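Local structure of VirX1 (Cyanophage Syn10, 6QGM) at residues Ala21-Leu26 with Phe56-Asp61; Asp66-Asn72 with Leu171-Tyr175; Phe244-Leu248 with Ser400-Ala404; His274-Asn278 with Glu309-His313; Ala404-Tyr409 with Thr441-Leu445. The protein is a viral halogenase, probably flavin-dependent, that iodinates diverse substrates. All blocks are in the same frame, centred on the assembly; numbering follows the deposited sequence.

Interaction 1 of 5, residues Ala21-Leu26 with Phe56-Asp61; sequences AALSKL and FLHLLD
Ala22 and Leu60 meet where helix 14-26 of the Rossmann-type unit packs beside the end of helix 52-59. Leu60 puts CD2 against the helix backbone, 3.8 Å from Ala22 CA. Its other methyl, CD1, reaches Ala21 CB at 4.2 Å. Ala22 CB also touches Phe56 CE1 at 4.2 Å, and Leu60 CG lies over one face of that ring. Leu26 extends the apolar strip, with CD1 4.3 Å from Leu59 CB. Helices 169-181 and 360-373 pack around the same residues.

Lys25 and Asp61 add the polar part. Lys25 starts with CG trans to its backbone N (chi1 178°), and its chain then bends at chi2 and chi4. Its NZ forms a salt bridge with Asp61 OD2 at 3.0 Å, meeting that oxygen from above the carboxylate plane. The same NZ makes a weak hydrogen bond to Leu59 O at 3.0 Å. Asp61 OD1 pairs with Lys478 of the second subunit, so the carboxylate links this helix pair to the assembly. Asp61 has positive phi and ends helix 52-59 in a Schellman motif. Because NZ also reaches Leu59 O in the last turn, it sits at the helix C-terminus, where the helix dipole would probably favour it. Helix 14-26 follows strand 6-10 and a GxGxxG-like turn, consistent with the opening beta-alpha unit of a dinucleotide-binding Rossmann fold.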
# COMPACT_ATOMS: atom_id res chain seq x y z
N ALA B 21 -19.53 1.10 -33.27
CA ALA B 21 -20.74 0.40 -32.77
C ALA B 21 -21.05 0.85 -31.33
O ALA B 21 -22.16 1.34 -31.09
CB ALA B 21 -20.56 -1.09 -32.84
N ALA B 22 -20.07 0.70 -30.42
CA ALA B 22 -20.17 1.08 -28.99
C ALA B 22 -20.61 2.54 -28.85
O ALA B 22 -21.62 2.78 -28.17
CB ALA B 22 -18.84 0.86 -28.30
N LEU B 23 -19.90 3.47 -29.49
CA LEU B 23 -20.19 4.92 -29.42
C LEU B 23 -21.59 5.19 -29.99
O LEU B 23 -22.35 5.94 -29.34
CB LEU B 23 -19.10 5.70 -30.17
CG LEU B 23 -17.74 5.78 -29.45
CD1 LEU B 23 -16.76 6.67 -30.21
CD2 LEU B 23 -17.89 6.29 -28.03
N SER B 24 -21.93 4.61 -31.14
CA SER B 24 -23.22 4.85 -31.84
C SER B 24 -24.40 4.41 -30.96
O SER B 24 -25.45 5.09 -30.98
CB SER B 24 -23.26 4.18 -33.20
OG SER B 24 -23.46 2.78 -33.07
N LYS B 25 -24.23 3.33 -30.18
CA LYS B 25 -25.30 2.70 -29.36
C LYS B 25 -25.31 3.32 -27.96
O LYS B 25 -26.41 3.70 -27.52
CB LYS B 25 -25.11 1.18 -29.31
CG LYS B 25 -26.12 0.44 -28.46
CD LYS B 25 -26.48 -0.92 -28.98
CE LYS B 25 -27.51 -1.63 -28.10
NZ LYS B 25 -27.04 -1.78 -26.70
N LEU B 26 -24.16 3.44 -27.28
CA LEU B 26 -24.06 3.86 -25.85
C LEU B 26 -23.91 5.39 -25.73
O LEU B 26 -24.06 5.89 -24.60
CB LEU B 26 -22.89 3.13 -25.19
CG LEU B 26 -22.89 1.61 -25.32
CD1 LEU B 26 -21.63 1.00 -24.76
CD2 LEU B 26 -24.09 1.01 -24.62
N PHE B 56 -18.54 -6.42 -23.11
CA PHE B 56 -18.69 -5.66 -24.38
C PHE B 56 -19.94 -6.18 -25.10
O PHE B 56 -20.83 -5.37 -25.44
CB PHE B 56 -17.42 -5.78 -25.23
CG PHE B 56 -17.47 -5.01 -26.52
CD1 PHE B 56 -17.14 -3.66 -26.56
CD2 PHE B 56 -17.89 -5.61 -27.70
CE1 PHE B 56 -17.25 -2.94 -27.73
CE2 PHE B 56 -17.97 -4.89 -28.88
CZ PHE B 56 -17.65 -3.56 -28.89
N LEU B 57 -20.02 -7.49 -25.29
CA LEU B 57 -21.17 -8.12 -26.01
C LEU B 57 -22.48 -7.77 -25.31
O LEU B 57 -23.45 -7.39 -26.00
CB LEU B 57 -20.94 -9.63 -26.07
CG LEU B 57 -19.83 -10.08 -27.02
CD1 LEU B 57 -19.45 -11.53 -26.74
CD2 LEU B 57 -20.26 -9.86 -28.47
N HIS B 58 -22.50 -7.85 -23.97
CA HIS B 58 -23.71 -7.59 -23.13
C HIS B 58 -24.11 -6.12 -23.27
O HIS B 58 -25.32 -5.85 -23.40
CB HIS B 58 -23.46 -8.10 -21.69
CG HIS B 58 -23.80 -9.54 -21.51
ND1 HIS B 58 -25.08 -9.96 -21.19
CD2 HIS B 58 -23.06 -10.67 -21.59
CE1 HIS B 58 -25.11 -11.28 -21.09
NE2 HIS B 58 -23.88 -11.73 -21.33
N LEU B 59 -23.13 -5.20 -23.28
CA LEU B 59 -23.35 -3.74 -23.44
C LEU B 59 -23.98 -3.44 -24.81
O LEU B 59 -24.73 -2.45 -24.89
CB LEU B 59 -22.02 -2.99 -23.29
CG LEU B 59 -21.51 -2.78 -21.87
CD1 LEU B 59 -20.03 -2.41 -21.88
CD2 LEU B 59 -22.33 -1.70 -21.16
N LEU B 60 -23.69 -4.25 -25.83
CA LEU B 60 -24.21 -4.05 -27.21
C LEU B 60 -25.43 -4.95 -27.48
O LEU B 60 -25.92 -4.89 -28.63
CB LEU B 60 -23.10 -4.34 -28.23
CG LEU B 60 -21.93 -3.37 -28.22
CD1 LEU B 60 -21.07 -3.58 -29.45
CD2 LEU B 60 -22.40 -1.92 -28.17
N ASP B 61 -25.88 -5.74 -26.49
CA ASP B 61 -27.08 -6.62 -26.54
C ASP B 61 -26.90 -7.73 -27.58
O ASP B 61 -27.92 -8.20 -28.10
CB ASP B 61 -28.35 -5.84 -26.87
CG ASP B 61 -28.87 -4.96 -25.74
OD1 ASP B 61 -28.99 -5.47 -24.60
OD2 ASP B 61 -29.17 -3.77 -26.04

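Interaction 2 of 5, residues Asp66-Asn72 with Leu171-Tyr175; sequences DWMPACN and LFGQY
Trp67 meets Tyr175 with its CA and CB and Phe172 with its indole, in an aromatic cluster that joins residues 66-72 to helix 169-181. Its backbone side comes first: Trp67 CA makes a CH-pi contact over the face of the Tyr175 ring, 3.8 Å from the centroid. Trp67 CB continues over that face, 3.4 Å from Tyr175 CE2. With chi1 at 72°, CG stands between the backbone N and the carbonyl carbon, and the indole turns toward Phe172. CD2 then lies near Phe172 CE1. Farther out, CE3 is 3.7 Å from Phe172 CD1, and CZ3 stays close to the same ring edge. The rings form an offset edge-to-face pair, with the edge of Phe172 toward the indole face. Their centroids are 5.3 Å apart and their planes are at 72°. Met68 CG lies over the opposite indole face, inside the segment 66-72. Tyr165 adds another edge-to-face partner to Trp67, and Phe53 of helix 52-59 meets Phe172.

The following turn packs on the same helix. Ala70 CB is 3.3 Å from Tyr175 CD1. Cys71 CB rests 3.5 Å from Leu171 CB. Near the exposed end, Asp66 CB lies beside Tyr175 OH. Cys71 SG sits at the Phe172 ring edge in a sulfur-aromatic contact, 4.1 Å from Phe172 CD1.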
# COMPACT_ATOMS: atom_id res chain seq x y z
N ASP B 66 -26.73 -14.84 -32.93
CA ASP B 66 -26.83 -13.83 -34.02
C ASP B 66 -25.46 -13.54 -34.64
O ASP B 66 -25.36 -13.57 -35.89
CB ASP B 66 -27.44 -12.53 -33.50
CG ASP B 66 -28.88 -12.68 -33.01
OD1 ASP B 66 -29.52 -13.70 -33.31
OD2 ASP B 66 -29.35 -11.77 -32.31
N TRP B 67 -24.45 -13.24 -33.82
CA TRP B 67 -23.15 -12.70 -34.27
C TRP B 67 -22.13 -13.83 -34.53
O TRP B 67 -21.29 -13.65 -35.42
CB TRP B 67 -22.62 -11.64 -33.30
CG TRP B 67 -22.12 -12.16 -31.98
CD1 TRP B 67 -22.81 -12.23 -30.80
CD2 TRP B 67 -20.80 -12.66 -31.71
NE1 TRP B 67 -22.01 -12.76 -29.82
CE2 TRP B 67 -20.78 -13.05 -30.35
CE3 TRP B 67 -19.66 -12.86 -32.48
CZ2 TRP B 67 -19.64 -13.57 -29.75
CZ3 TRP B 67 -18.54 -13.40 -31.89
CH2 TRP B 67 -18.53 -13.75 -30.54
N MET B 68 -22.20 -14.95 -33.81
CA MET B 68 -21.15 -15.99 -33.88
C MET B 68 -21.05 -16.55 -35.30
O MET B 68 -19.97 -16.60 -35.87
CB MET B 68 -21.38 -17.11 -32.86
CG MET B 68 -21.06 -16.69 -31.46
SD MET B 68 -21.11 -17.97 -30.19
CE MET B 68 -19.72 -18.98 -30.69
N PRO B 69 -22.16 -16.96 -35.95
CA PRO B 69 -22.08 -17.52 -37.30
C PRO B 69 -21.58 -16.51 -38.34
O PRO B 69 -20.96 -16.92 -39.28
CB PRO B 69 -23.51 -17.96 -37.61
CG PRO B 69 -24.15 -18.08 -36.24
CD PRO B 69 -23.54 -16.95 -35.45
N ALA B 70 -21.84 -15.22 -38.13
CA ALA B 70 -21.46 -14.14 -39.07
C ALA B 70 -19.94 -13.94 -39.11
O ALA B 70 -19.48 -13.25 -40.03
CB ALA B 70 -22.18 -12.88 -38.69
N CYS B 71 -19.18 -14.48 -38.17
CA CYS B 71 -17.70 -14.35 -38.16
C CYS B 71 -17.00 -15.65 -37.75
O CYS B 71 -15.95 -15.56 -37.08
CB CYS B 71 -17.27 -13.20 -37.27
SG CYS B 71 -17.77 -13.34 -35.53
N ASN B 72 -17.55 -16.80 -38.18
CA ASN B 72 -16.93 -18.14 -38.01
C ASN B 72 -16.47 -18.34 -36.56
O ASN B 72 -15.42 -18.98 -36.35
CB ASN B 72 -15.75 -18.35 -38.96
CG ASN B 72 -16.20 -18.55 -40.38
OD1 ASN B 72 -16.88 -19.52 -40.67
ND2 ASN B 72 -15.85 -17.64 -41.26
N LEU B 171 -14.39 -10.03 -39.78
CA LEU B 171 -15.83 -10.37 -39.98
C LEU B 171 -16.64 -9.89 -38.78
O LEU B 171 -17.79 -9.46 -38.99
CB LEU B 171 -15.98 -11.88 -40.20
CG LEU B 171 -15.40 -12.43 -41.51
CD1 LEU B 171 -15.90 -13.84 -41.71
CD2 LEU B 171 -15.76 -11.54 -42.70
N PHE B 172 -16.07 -9.92 -37.58
CA PHE B 172 -16.73 -9.40 -36.36
C PHE B 172 -16.99 -7.91 -36.55
O PHE B 172 -18.12 -7.44 -36.23
CB PHE B 172 -15.91 -9.67 -35.09
CG PHE B 172 -16.60 -9.20 -33.84
CD1 PHE B 172 -17.79 -9.79 -33.43
CD2 PHE B 172 -16.10 -8.14 -33.11
CE1 PHE B 172 -18.45 -9.34 -32.30
CE2 PHE B 172 -16.76 -7.72 -31.96
CZ PHE B 172 -17.92 -8.32 -31.55
N GLY B 173 -15.97 -7.18 -37.02
CA GLY B 173 -16.09 -5.76 -37.36
C GLY B 173 -17.18 -5.53 -38.40
O GLY B 173 -18.00 -4.63 -38.21
N GLN B 174 -17.17 -6.33 -39.47
CA GLN B 174 -18.15 -6.25 -40.58
C GLN B 174 -19.56 -6.45 -40.01
O GLN B 174 -20.48 -5.81 -40.53
CB GLN B 174 -17.82 -7.27 -41.68
CG GLN B 174 -16.60 -6.88 -42.50
CD GLN B 174 -16.76 -5.50 -43.09
OE1 GLN B 174 -16.24 -4.52 -42.56
NE2 GLN B 174 -17.51 -5.40 -44.16
N TYR B 175 -19.73 -7.27 -38.98
CA TYR B 175 -21.04 -7.53 -38.36
C TYR B 175 -21.49 -6.25 -37.63
O TYR B 175 -22.61 -5.76 -37.92
CB TYR B 175 -20.99 -8.74 -37.44
CG TYR B 175 -22.33 -9.14 -36.88
CD1 TYR B 175 -23.21 -9.92 -37.60
CD2 TYR B 175 -22.72 -8.71 -35.62
CE1 TYR B 175 -24.45 -10.26 -37.08
CE2 TYR B 175 -23.95 -9.06 -35.08
CZ TYR B 175 -24.81 -9.84 -35.81
OH TYR B 175 -26.02 -10.19 -35.28

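Interaction 3 of 5, residues Phe244-Leu248 with Ser400-Ala404; sequences FSKKL and SDFVA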
# COMPACT_ATOMS: atom_id res chain seq x y z
N PHE B 244 8.37 -3.48 -24.33
CA PHE B 244 8.37 -4.41 -23.17
C PHE B 244 9.62 -5.33 -23.19
O PHE B 244 9.62 -6.32 -22.42
CB PHE B 244 7.12 -5.29 -23.17
CG PHE B 244 5.81 -4.58 -22.91
CD1 PHE B 244 5.70 -3.63 -21.91
CD2 PHE B 244 4.67 -4.90 -23.64
CE1 PHE B 244 4.50 -2.99 -21.67
CE2 PHE B 244 3.47 -4.26 -23.40
CZ PHE B 244 3.39 -3.30 -22.41
N SER B 245 10.63 -5.01 -24.02
CA SER B 245 11.78 -5.90 -24.36
C SER B 245 12.63 -6.25 -23.13
O SER B 245 13.41 -7.22 -23.22
CB SER B 245 12.64 -5.32 -25.47
OG SER B 245 12.74 -3.92 -25.35
N LYS B 246 12.47 -5.51 -22.03
CA LYS B 246 13.19 -5.79 -20.76
C LYS B 246 12.62 -7.03 -20.05
O LYS B 246 13.40 -7.62 -19.30
CB LYS B 246 13.21 -4.53 -19.89
CG LYS B 246 14.48 -3.70 -20.07
CD LYS B 246 14.35 -2.20 -20.29
CE LYS B 246 15.53 -1.71 -21.10
NZ LYS B 246 15.72 -0.25 -20.97
N LYS B 247 11.36 -7.42 -20.29
CA LYS B 247 10.76 -8.65 -19.65
C LYS B 247 10.18 -9.62 -20.69
O LYS B 247 10.02 -10.84 -20.35
CB LYS B 247 9.70 -8.27 -18.61
CG LYS B 247 8.62 -7.34 -19.12
CD LYS B 247 7.77 -6.77 -18.03
CE LYS B 247 6.57 -6.08 -18.58
NZ LYS B 247 5.77 -5.48 -17.49
N LEU B 248 9.83 -9.14 -21.88
CA LEU B 248 9.28 -9.97 -22.98
C LEU B 248 10.18 -9.83 -24.20
O LEU B 248 10.29 -8.71 -24.73
CB LEU B 248 7.84 -9.52 -23.26
CG LEU B 248 6.85 -9.73 -22.13
CD1 LEU B 248 5.57 -8.95 -22.38
CD2 LEU B 248 6.55 -11.21 -21.95
N SER B 400 1.22 -7.33 -18.94
CA SER B 400 2.57 -7.61 -19.51
C SER B 400 3.43 -8.34 -18.47
O SER B 400 4.14 -9.29 -18.87
CB SER B 400 3.23 -6.35 -20.04
OG SER B 400 3.44 -5.40 -19.02
N ASP B 401 3.36 -7.95 -17.19
CA ASP B 401 4.00 -8.67 -16.05
C ASP B 401 3.45 -10.09 -15.93
O ASP B 401 4.25 -11.03 -15.75
CB ASP B 401 3.81 -7.94 -14.71
CG ASP B 401 4.87 -6.90 -14.41
OD1 ASP B 401 5.94 -6.96 -15.03
OD2 ASP B 401 4.60 -6.02 -13.59
N PHE B 402 2.13 -10.26 -16.01
CA PHE B 402 1.46 -11.58 -15.90
C PHE B 402 1.98 -12.49 -17.01
O PHE B 402 2.36 -13.65 -16.74
CB PHE B 402 -0.06 -11.42 -15.93
CG PHE B 402 -0.82 -12.72 -15.86
CD1 PHE B 402 -0.43 -13.76 -15.02
CD2 PHE B 402 -1.96 -12.90 -16.62
CE1 PHE B 402 -1.15 -14.95 -14.98
CE2 PHE B 402 -2.68 -14.08 -16.58
CZ PHE B 402 -2.27 -15.11 -15.77
N VAL B 403 2.03 -11.98 -18.24
CA VAL B 403 2.51 -12.73 -19.44
C VAL B 403 3.99 -13.09 -19.20
O VAL B 403 4.35 -14.24 -19.45
CB VAL B 403 2.28 -11.92 -20.73
CG1 VAL B 403 3.01 -12.49 -21.92
CG2 VAL B 403 0.80 -11.82 -21.04
N ALA B 404 4.80 -12.16 -18.68
CA ALA B 404 6.24 -12.39 -18.39
C ALA B 404 6.40 -13.57 -17.41
O ALA B 404 7.38 -14.32 -17.56
CB ALA B 404 6.89 -11.13 -17.87
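Lys247 has its CG between the backbone N and the carbonyl carbon (chi1 53°), and the chain beyond is extended, which carries NZ to Ser400 and Asp401. NZ gives a hydrogen bond to Ser400 OG at 2.8 Å. It also forms a salt bridge with Asp401 OD1 at 2.9 Å, approaching from above the carboxylate plane. Asp401 OD1 has a second partner in Trp442 NE1, and Ser400 OG bonds back to backbone oxygens of Ile396 and Asp397. Ser400 OG and Asp401 OD1, both on buried residues, each have more than one polar partner.

The contact pins the loop between strands 241-243 and 252-258 onto the long helix 382-408. The loop is turned back on itself, with Phe244 O accepting from both Lys247 N and Leu248 N. Ser400 CB stands over the centre of the Phe244 ring in a CH-pi contact, 3.8 Å from the centroid. Leu248 CD2 fits against the helix, 3.8 Å from Val403 CG1 and 4.1 Å from Ala404 CB.

Interaction 4 of 5, residues His274-Asn278 with Glu309-His313; sequences HAMKN and EFREH
His274 and His313 make the aromatic contact. The edge of the His313 ring points to the face of His274, with centroids 4.3 Å apart and planes at 52°. His313 CE1 is the atom over the His274 ring centre, 3.4 Å from His274 CG.

Sulfur and apolar packing come from Met276. Its chain bends at chi2 and chi3 and lays SD over one face of the His313 ring, 4.0 Å from the centroid. The methyl CE continues to His313 CB at 3.6 Å.

The two hydrogen bonds across the contact are weak. The Glu309 carboxylate faces the turn with both oxygens. OE2 accepts from Asn278 ND2 at 2.7 Å, and OE1 accepts from Lys277 N at 3.3 Å. Tyr294 OH makes a further weak bond to Glu309 OE1.

Residues 276-278 are the tight connection between antiparallel strands 270-275 and 279-285. Helix 303-314 packs over this beta hairpin of the mixed sheet.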
# COMPACT_ATOMS: atom_id res chain seq x y z
N HIS B 274 1.59 -23.38 -27.60
CA HIS B 274 2.66 -24.40 -27.70
C HIS B 274 4.02 -23.70 -27.64
O HIS B 274 4.35 -23.01 -28.62
CB HIS B 274 2.50 -25.20 -28.98
CG HIS B 274 3.42 -26.36 -29.04
ND1 HIS B 274 2.98 -27.63 -28.86
CD2 HIS B 274 4.75 -26.44 -29.22
CE1 HIS B 274 3.99 -28.47 -28.96
NE2 HIS B 274 5.09 -27.76 -29.16
N ALA B 275 4.78 -23.86 -26.56
CA ALA B 275 6.11 -23.25 -26.41
C ALA B 275 7.08 -23.92 -27.39
O ALA B 275 7.11 -25.17 -27.43
CB ALA B 275 6.59 -23.37 -25.00
N MET B 276 7.81 -23.10 -28.15
CA MET B 276 8.77 -23.52 -29.21
C MET B 276 10.19 -23.17 -28.75
O MET B 276 10.35 -22.85 -27.55
CB MET B 276 8.45 -22.80 -30.52
CG MET B 276 7.02 -22.98 -30.96
SD MET B 276 6.82 -24.42 -31.98
CE MET B 276 7.45 -23.79 -33.55
N LYS B 277 11.18 -23.22 -29.65
CA LYS B 277 12.61 -23.01 -29.28
C LYS B 277 12.87 -21.54 -28.94
O LYS B 277 13.69 -21.29 -28.04
CB LYS B 277 13.55 -23.52 -30.39
CG LYS B 277 13.59 -25.04 -30.52
CD LYS B 277 14.26 -25.54 -31.78
CE LYS B 277 14.82 -26.94 -31.59
NZ LYS B 277 15.33 -27.50 -32.86
N ASN B 278 12.18 -20.60 -29.62
CA ASN B 278 12.44 -19.14 -29.54
C ASN B 278 11.14 -18.36 -29.33
O ASN B 278 11.13 -17.16 -29.64
CB ASN B 278 13.16 -18.62 -30.79
CG ASN B 278 14.37 -19.46 -31.13
OD1 ASN B 278 15.42 -19.34 -30.49
ND2 ASN B 278 14.22 -20.33 -32.11
N GLU B 309 11.16 -23.82 -38.44
CA GLU B 309 10.60 -24.25 -37.13
C GLU B 309 9.08 -24.40 -37.22
O GLU B 309 8.57 -25.49 -36.90
CB GLU B 309 10.90 -23.21 -36.06
CG GLU B 309 11.99 -23.59 -35.07
CD GLU B 309 12.02 -22.62 -33.90
OE1 GLU B 309 11.20 -22.83 -32.95
OE2 GLU B 309 12.82 -21.63 -33.96
N PHE B 310 8.39 -23.32 -37.62
CA PHE B 310 6.91 -23.18 -37.60
C PHE B 310 6.26 -24.22 -38.52
O PHE B 310 5.32 -24.91 -38.08
CB PHE B 310 6.50 -21.75 -37.96
CG PHE B 310 5.02 -21.46 -37.82
CD1 PHE B 310 4.29 -21.91 -36.73
CD2 PHE B 310 4.37 -20.68 -38.77
CE1 PHE B 310 2.94 -21.63 -36.61
CE2 PHE B 310 3.02 -20.40 -38.65
CZ PHE B 310 2.31 -20.86 -37.57
N ARG B 311 6.76 -24.32 -39.75
CA ARG B 311 6.29 -25.30 -40.78
C ARG B 311 6.51 -26.73 -40.26
O ARG B 311 5.56 -27.52 -40.36
CB ARG B 311 7.01 -25.09 -42.11
CG ARG B 311 6.60 -23.81 -42.82
CD ARG B 311 7.25 -23.63 -44.17
NE ARG B 311 6.92 -22.31 -44.69
CZ ARG B 311 5.78 -22.00 -45.30
NH1 ARG B 311 4.83 -22.91 -45.48
NH2 ARG B 311 5.59 -20.77 -45.74
N GLU B 312 7.69 -27.03 -39.71
CA GLU B 312 8.04 -28.35 -39.12
C GLU B 312 7.00 -28.67 -38.04
O GLU B 312 6.44 -29.77 -38.07
CB GLU B 312 9.47 -28.37 -38.56
CG GLU B 312 10.55 -28.65 -39.61
CD GLU B 312 11.99 -28.75 -39.10
OE1 GLU B 312 12.36 -28.02 -38.15
OE2 GLU B 312 12.75 -29.58 -39.66
N HIS B 313 6.73 -27.71 -37.15
CA HIS B 313 5.78 -27.85 -36.02
C HIS B 313 4.37 -28.15 -36.54
O HIS B 313 3.67 -28.90 -35.86
CB HIS B 313 5.77 -26.60 -35.15
CG HIS B 313 4.66 -26.59 -34.15
ND1 HIS B 313 4.69 -27.37 -33.01
CD2 HIS B 313 3.49 -25.93 -34.14
CE1 HIS B 313 3.57 -27.19 -32.34
NE2 HIS B 313 2.82 -26.31 -33.01

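Interaction 5 of 5, residues Ala404-Tyr409 with Thr441-Leu445; sequences AMHYAY and TWQDL
Trp442 offers one indole face to Met405 and its ring edge to two alanines. Met405 CG makes a CH-pi contact over the six-membered ring, 3.7 Å from the centroid. Farther along, Met405 CE lies over the centre of the indole. The sulfur sits above the same ring at a distance, with SD 4.8 Å from the centroid. At the edge, Ala404 CB lies in the indole plane, 3.8 Å from Trp442 CZ2. Ala408 CB, one turn on, is also at the edge, 3.5 Å from Trp442 CH2. Tyr427 adds a ring stacked with the indole. Tyr409 and Trp442 lie alongside each other, pointing opposite ways, with Tyr409 CE2 3.8 Å from Trp442 CZ3. Met405 O lies at the Tyr409 ring edge, in plane.

With chi2 -171° and chi3 -180° the Met405 chain is extended and carries CE to Thr441, 3.4 Å from Thr441 OG1. Its SD meets Leu445 CD2 tip to tip at 4.0 Å, and the same methyl lies near Tyr409 OH. The short axes approach only to 12.8 Å and cross at -50°, so long side chains fill the space between. Ile462 of helix 462-468 touches Met405 and Leu445. Tyr409 O bonds to Arg376 of the third subunit. This is a Met-aromatic contact between two helices, the end of 382-408 and the start of 441-451.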
# COMPACT_ATOMS: atom_id res chain seq x y z
N ALA B 404 4.80 -12.16 -18.68
CA ALA B 404 6.24 -12.39 -18.39
C ALA B 404 6.40 -13.57 -17.41
O ALA B 404 7.38 -14.32 -17.56
CB ALA B 404 6.89 -11.13 -17.87
N MET B 405 5.47 -13.74 -16.46
CA MET B 405 5.55 -14.80 -15.42
C MET B 405 5.45 -16.19 -16.05
O MET B 405 6.05 -17.12 -15.48
CB MET B 405 4.46 -14.62 -14.37
CG MET B 405 4.75 -13.51 -13.39
SD MET B 405 3.61 -13.45 -12.00
CE MET B 405 4.26 -12.06 -11.09
N HIS B 406 4.76 -16.33 -17.18
CA HIS B 406 4.63 -17.61 -17.95
C HIS B 406 6.00 -18.11 -18.39
O HIS B 406 6.18 -19.34 -18.48
CB HIS B 406 3.74 -17.44 -19.19
CG HIS B 406 2.31 -17.13 -18.90
ND1 HIS B 406 1.92 -16.03 -18.17
CD2 HIS B 406 1.17 -17.74 -19.28
CE1 HIS B 406 0.61 -16.00 -18.08
NE2 HIS B 406 0.13 -17.03 -18.75
N TYR B 407 6.92 -17.20 -18.70
CA TYR B 407 8.30 -17.49 -19.16
C TYR B 407 9.20 -17.68 -17.94
O TYR B 407 9.94 -18.67 -17.87
CB TYR B 407 8.83 -16.37 -20.06
CG TYR B 407 8.10 -16.17 -21.36
CD1 TYR B 407 8.35 -16.99 -22.44
CD2 TYR B 407 7.20 -15.13 -21.53
CE1 TYR B 407 7.70 -16.82 -23.65
CE2 TYR B 407 6.54 -14.94 -22.73
CZ TYR B 407 6.78 -15.79 -23.79
OH TYR B 407 6.15 -15.61 -24.99
N ALA B 408 9.12 -16.74 -17.00
CA ALA B 408 10.07 -16.55 -15.89
C ALA B 408 10.20 -17.83 -15.05
O ALA B 408 11.32 -18.12 -14.59
CB ALA B 408 9.61 -15.40 -15.03
N TYR B 409 9.09 -18.55 -14.87
CA TYR B 409 8.96 -19.69 -13.93
C TYR B 409 9.07 -21.03 -14.66
O TYR B 409 9.01 -22.05 -13.99
CB TYR B 409 7.67 -19.55 -13.14
CG TYR B 409 7.73 -18.44 -12.12
CD1 TYR B 409 8.48 -18.60 -10.97
CD2 TYR B 409 7.09 -17.23 -12.32
CE1 TYR B 409 8.55 -17.61 -10.00
CE2 TYR B 409 7.17 -16.21 -11.39
CZ TYR B 409 7.92 -16.40 -10.23
OH TYR B 409 8.05 -15.40 -9.33
N THR B 441 3.57 -7.27 -8.20
CA THR B 441 3.09 -8.68 -8.11
C THR B 441 4.30 -9.61 -8.01
O THR B 441 4.23 -10.53 -7.18
CB THR B 441 2.06 -9.02 -9.21
OG1 THR B 441 2.70 -9.13 -10.48
CG2 THR B 441 0.92 -8.02 -9.24
N TRP B 442 5.40 -9.36 -8.75
CA TRP B 442 6.68 -10.10 -8.58
C TRP B 442 7.11 -10.09 -7.10
O TRP B 442 7.38 -11.17 -6.54
CB TRP B 442 7.80 -9.51 -9.45
CG TRP B 442 7.56 -9.59 -10.93
CD1 TRP B 442 7.09 -8.60 -11.75
CD2 TRP B 442 7.82 -10.72 -11.78
NE1 TRP B 442 7.00 -9.05 -13.04
CE2 TRP B 442 7.45 -10.34 -13.09
CE3 TRP B 442 8.29 -12.03 -11.56
CZ2 TRP B 442 7.56 -11.21 -14.18
CZ3 TRP B 442 8.40 -12.88 -12.63
CH2 TRP B 442 8.04 -12.48 -13.92
N GLN B 443 7.18 -8.90 -6.50
CA GLN B 443 7.59 -8.71 -5.08
C GLN B 443 6.62 -9.46 -4.16
O GLN B 443 7.09 -10.13 -3.23
CB GLN B 443 7.65 -7.23 -4.74
CG GLN B 443 8.80 -6.51 -5.43
CD GLN B 443 8.69 -5.00 -5.32
OE1 GLN B 443 8.30 -4.47 -4.28
NE2 GLN B 443 9.01 -4.31 -6.41
N ASP B 444 5.32 -9.34 -4.43
CA ASP B 444 4.24 -9.81 -3.51
C ASP B 444 4.14 -11.34 -3.57
O ASP B 444 3.97 -11.99 -2.50
CB ASP B 444 2.91 -9.12 -3.82
CG ASP B 444 2.92 -7.61 -3.55
OD1 ASP B 444 3.88 -7.12 -2.88
OD2 ASP B 444 1.98 -6.93 -4.02
N LEU B 445 4.28 -11.89 -4.78
CA LEU B 445 4.28 -13.36 -5.01
C LEU B 445 5.49 -13.97 -4.30
O LEU B 445 5.34 -15.07 -3.75
CB LEU B 445 4.32 -13.63 -6.52
CG LEU B 445 4.35 -15.09 -6.95
CD1 LEU B 445 3.08 -15.80 -6.48
CD2 LEU B 445 4.48 -15.16 -8.46

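How the interactions relate
Interactions 1 and 2 adjoin. Leu57 of helix 52-59 packs on Trp67 and Phe172, so this helix of interaction 1 also borders interaction 2. Interactions 3 and 5 share helix 382-408 and Ala404, and Asp401 probably bonds to Trp442 between them. Their centres are about 9 Å apart, across the chain centre from interactions 1 and 2. Interaction 4 touches none of the others; along the chain it is nested in the loop closed by interaction 3. Interactions 1, 3 and 5 are buried, while 2 and 4 are partly so. Lysine salt bridges mark 1 and 3. Interactions 2 and 5 rely on aromatic and apolar packing; 4 mixes rings with weak hydrogen bonds.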